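Local coordinates for L-glyceraldehyde 3-phosphate reductase (Clostridium beijerinckii, PDB 6HG6), which probably reduces aldehydes such as furfural and methylglyoxal with NADPH, as an aldo-keto reductase built on a TIM barrel, at residues T58-A63 and D90-S95. Sequence-based numbering, arbitrary orientation.
With NDP (NADPH dihydro-nicotinamide-adenine-dinucleotide phosphate), chain B.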
loop_
_atom_site.group_PDB
_atom_site.type_symbol
_atom_site.label_atom_id
_atom_site.label_comp_id
_atom_site.label_asym_id
_atom_site.label_seq_id
_atom_site.Cartn_x
_atom_site.Cartn_y
_atom_site.Cartn_z
ATOM N N THR A 58 4.254 8.996 6.293
ATOM C CA THR A 58 4.493 10.032 5.276
ATOM C C THR A 58 3.929 9.602 3.933
ATOM O O THR A 58 4.084 10.386 2.949
ATOM C CB THR A 58 5.993 10.293 5.166
ATOM O OG1 THR A 58 6.666 9.059 4.886
ATOM C CG2 THR A 58 6.520 10.901 6.429
ATOM N N HIS A 59 3.452 8.377 3.834
ATOM C CA HIS A 59 3.007 7.822 2.541
ATOM C C HIS A 59 1.510 7.567 2.586
ATOM O O HIS A 59 1.059 6.820 3.469
ATOM C CB HIS A 59 3.831 6.612 2.168
ATOM C CG HIS A 59 3.345 5.945 0.940
ATOM N ND1 HIS A 59 2.841 6.690 -0.146
ATOM C CD2 HIS A 59 3.326 4.648 0.564
ATOM C CE1 HIS A 59 2.495 5.831 -1.102
ATOM N NE2 HIS A 59 2.815 4.589 -0.713
ATOM N N PHE A 60 0.798 8.244 1.691
ATOM C CA PHE A 60 -0.647 8.114 1.446
ATOM C C PHE A 60 -0.820 7.451 0.087
ATOM O O PHE A 60 -0.333 7.984 -0.930
ATOM C CB PHE A 60 -1.354 9.469 1.553
ATOM C CG PHE A 60 -1.338 9.987 2.962
ATOM C CD1 PHE A 60 -0.260 10.726 3.407
ATOM C CD2 PHE A 60 -2.340 9.677 3.864
ATOM C CE1 PHE A 60 -0.205 11.173 4.717
ATOM C CE2 PHE A 60 -2.286 10.116 5.180
ATOM C CZ PHE A 60 -1.227 10.883 5.602
ATOM N N ASP A 61 -1.508 6.317 0.090
ATOM C CA ASP A 61 -1.693 5.493 -1.129
ATOM C C ASP A 61 -3.129 5.633 -1.611
ATOM O O ASP A 61 -4.076 5.381 -0.855
ATOM C CB ASP A 61 -1.347 4.028 -0.844
ATOM C CG ASP A 61 -1.448 3.138 -2.059
ATOM O OD1 ASP A 61 -0.579 3.263 -2.979
ATOM O OD2 ASP A 61 -2.494 2.431 -2.145
ATOM N N LEU A 62 -3.266 6.049 -2.854
ATOM C CA LEU A 62 -4.555 6.157 -3.545
ATOM C C LEU A 62 -4.500 5.380 -4.844
ATOM O O LEU A 62 -3.452 4.803 -5.215
ATOM C CB LEU A 62 -4.850 7.632 -3.793
ATOM C CG LEU A 62 -5.079 8.422 -2.523
ATOM C CD1 LEU A 62 -3.768 9.104 -2.112
ATOM C CD2 LEU A 62 -6.179 9.416 -2.736
ATOM N N ALA A 63 -5.643 5.338 -5.496
ATOM C CA ALA A 63 -5.832 4.793 -6.839
ATOM C C ALA A 63 -6.981 5.607 -7.419
ATOM O O ALA A 63 -7.826 6.159 -6.662
ATOM C CB ALA A 63 -6.190 3.323 -6.872
ATOM N N ASP A 90 5.834 18.414 0.446
ATOM C CA ASP A 90 7.191 17.906 0.125
ATOM C C ASP A 90 7.666 16.896 1.188
ATOM O O ASP A 90 8.737 16.351 1.047
ATOM C CB ASP A 90 8.131 19.074 -0.107
ATOM C CG ASP A 90 7.834 19.817 -1.393
ATOM O OD1 ASP A 90 7.068 19.317 -2.219
ATOM O OD2 ASP A 90 8.388 20.934 -1.536
ATOM N N GLU A 91 6.913 16.730 2.262
ATOM C CA GLU A 91 7.166 15.700 3.275
ATOM C C GLU A 91 6.296 14.481 3.003
ATOM O O GLU A 91 6.381 13.543 3.828
ATOM C CB GLU A 91 6.888 16.282 4.647
ATOM C CG GLU A 91 7.985 17.190 5.130
ATOM C CD GLU A 91 7.626 17.903 6.414
ATOM O OE1 GLU A 91 7.511 17.233 7.443
ATOM O OE2 GLU A 91 7.417 19.132 6.338
ATOM N N LEU A 92 5.465 14.485 1.964
ATOM C CA LEU A 92 4.535 13.355 1.742
ATOM C C LEU A 92 4.901 12.605 0.483
ATOM O O LEU A 92 5.349 13.213 -0.463
ATOM C CB LEU A 92 3.100 13.861 1.627
ATOM C CG LEU A 92 2.559 14.578 2.849
ATOM C CD1 LEU A 92 1.162 15.096 2.580
ATOM C CD2 LEU A 92 2.582 13.687 4.071
ATOM N N LEU A 93 4.675 11.309 0.478
ATOM C CA LEU A 93 4.689 10.526 -0.763
ATOM C C LEU A 93 3.244 10.173 -1.061
ATOM O O LEU A 93 2.548 9.529 -0.213
ATOM C CB LEU A 93 5.476 9.225 -0.693
ATOM C CG LEU A 93 6.948 9.343 -0.451
ATOM C CD1 LEU A 93 7.564 7.944 -0.476
ATOM C CD2 LEU A 93 7.601 10.296 -1.428
ATOM N N ILE A 94 2.774 10.641 -2.198
ATOM C CA ILE A 94 1.403 10.398 -2.649
ATOM C C ILE A 94 1.467 9.526 -3.886
ATOM O O ILE A 94 2.215 9.832 -4.829
ATOM C CB ILE A 94 0.700 11.730 -2.912
ATOM C CG1 ILE A 94 0.731 12.623 -1.670
ATOM C CG2 ILE A 94 -0.703 11.437 -3.416
ATOM C CD1 ILE A 94 0.387 14.068 -1.950
ATOM N N SER A 95 0.717 8.450 -3.887
ATOM C CA SER A 95 0.656 7.577 -5.070
ATOM C C SER A 95 -0.739 7.647 -5.698
ATOM O O SER A 95 -1.740 7.947 -5.013
ATOM C CB SER A 95 0.962 6.161 -4.722
ATOM O OG SER A 95 -0.027 5.691 -3.795
HETATM P PA NDP B . -5.841 -3.826 6.225
HETATM O O1A NDP B . -5.692 -5.269 5.875
HETATM O O2A NDP B . -4.870 -3.057 7.064
HETATM O O5B NDP B . -7.331 -3.552 6.764
HETATM C C5B NDP B . -7.701 -2.212 7.185
HETATM C C4B NDP B . -8.962 -2.276 8.006
HETATM O O4B NDP B . -8.734 -3.187 9.112
HETATM C C3B NDP B . -9.434 -0.967 8.655
HETATM O O3B NDP B . -10.285 -0.190 7.816
HETATM C C2B NDP B . -10.182 -1.496 9.871
HETATM O O2B NDP B . -11.456 -1.943 9.418
HETATM C C1B NDP B . -9.325 -2.685 10.287
HETATM N N9A NDP B . -8.240 -2.392 11.216
HETATM C C8A NDP B . -7.120 -1.632 10.982
HETATM N N7A NDP B . -6.292 -1.598 11.996
HETATM C C5A NDP B . -6.900 -2.386 12.962
HETATM C C6A NDP B . -6.519 -2.748 14.269
HETATM N N6A NDP B . -5.389 -2.345 14.845
HETATM N N1A NDP B . -7.354 -3.562 14.966
HETATM C C2A NDP B . -8.489 -3.965 14.378
HETATM N N3A NDP B . -8.945 -3.695 13.156
HETATM C C4A NDP B . -8.096 -2.893 12.489
HETATM O O3 NDP B . -5.836 -2.995 4.837
HETATM P PN NDP B . -6.856 -2.807 3.618
HETATM O O1N NDP B . -7.819 -1.737 4.012
HETATM O O2N NDP B . -7.364 -4.121 3.120
HETATM O O5D NDP B . -5.848 -2.216 2.506
HETATM C C5D NDP B . -4.933 -1.167 2.917
HETATM C C4D NDP B . -4.549 -0.346 1.709
HETATM O O4D NDP B . -3.891 -1.192 0.749
HETATM C C3D NDP B . -5.695 0.262 0.903
HETATM O O3D NDP B . -6.203 1.420 1.550
HETATM C C2D NDP B . -4.970 0.545 -0.418
HETATM O O2D NDP B . -4.210 1.720 -0.314
HETATM C C1D NDP B . -4.064 -0.675 -0.562
HETATM N N1N NDP B . -4.663 -1.726 -1.424
HETATM C C2N NDP B . -4.120 -1.983 -2.659
HETATM C C3N NDP B . -4.767 -2.728 -3.606
HETATM C C7N NDP B . -4.102 -2.956 -4.939
HETATM O O7N NDP B . -3.033 -2.384 -5.224
HETATM N N7N NDP B . -4.728 -3.768 -5.791
HETATM C C4N NDP B . -6.119 -3.281 -3.246
HETATM C C5N NDP B . -6.511 -3.115 -1.831
HETATM C C6N NDP B . -5.763 -2.440 -0.987
HETATM P P2B NDP B . -12.692 -1.828 10.454
HETATM O O1X NDP B . -12.523 -0.708 11.461
HETATM O O2X NDP B . -13.901 -1.606 9.559
HETATM O O3X NDP B . -12.687 -3.203 11.107
#
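The carbonyl oxygen of Glu91 lies against the side chain of Thr58, 3.5 Å from its CB. Leu92 comes next and turns CD2 to the rim of the Phe60 ring, 3.8 Å from CE1 and near the ring plane. Leu92 also touches Phe53 of helix 42-54. At Leu93 the backbone pairing begins: its N-H reaches Thr58 O at 2.7 Å, and its own carbonyl oxygen serves two donors. Phe60 N approaches that oxygen almost head-on, whereas His59 ND1, 2.9 Å from Leu93 O, comes from well above the carbonyl plane. This second bond is nearly straight (177°) and lies in the imidazole plane, which would help hold the ring's rotation and requires the proton on ND1. The axes of 59-61 and 93-95 come within 4.8 Å and lie 10° from parallel; these strands are the second and third of the eight-stranded TIM barrel, joined through helix 72-85 as a beta-alpha-beta unit. Ile94 points to the same face of the sheet as Phe60, which packs on helix 42-54, and its CG2 lies beside Leu62 CD1. Ser95 N bonds to Phe60 O at 3.2 Å, and Leu62 N reaches Ser95 O by a longer, bent bond. With chi1 at 62°, Ser95 OG is 2.6 Å from Asp61 OD1, meeting the carboxylate from above its plane. Asp61 OD2 accepts a hydrogen bond from O2D of NADPH's nicotinamide ribose at 2.6 Å and salt-bridges Lys97.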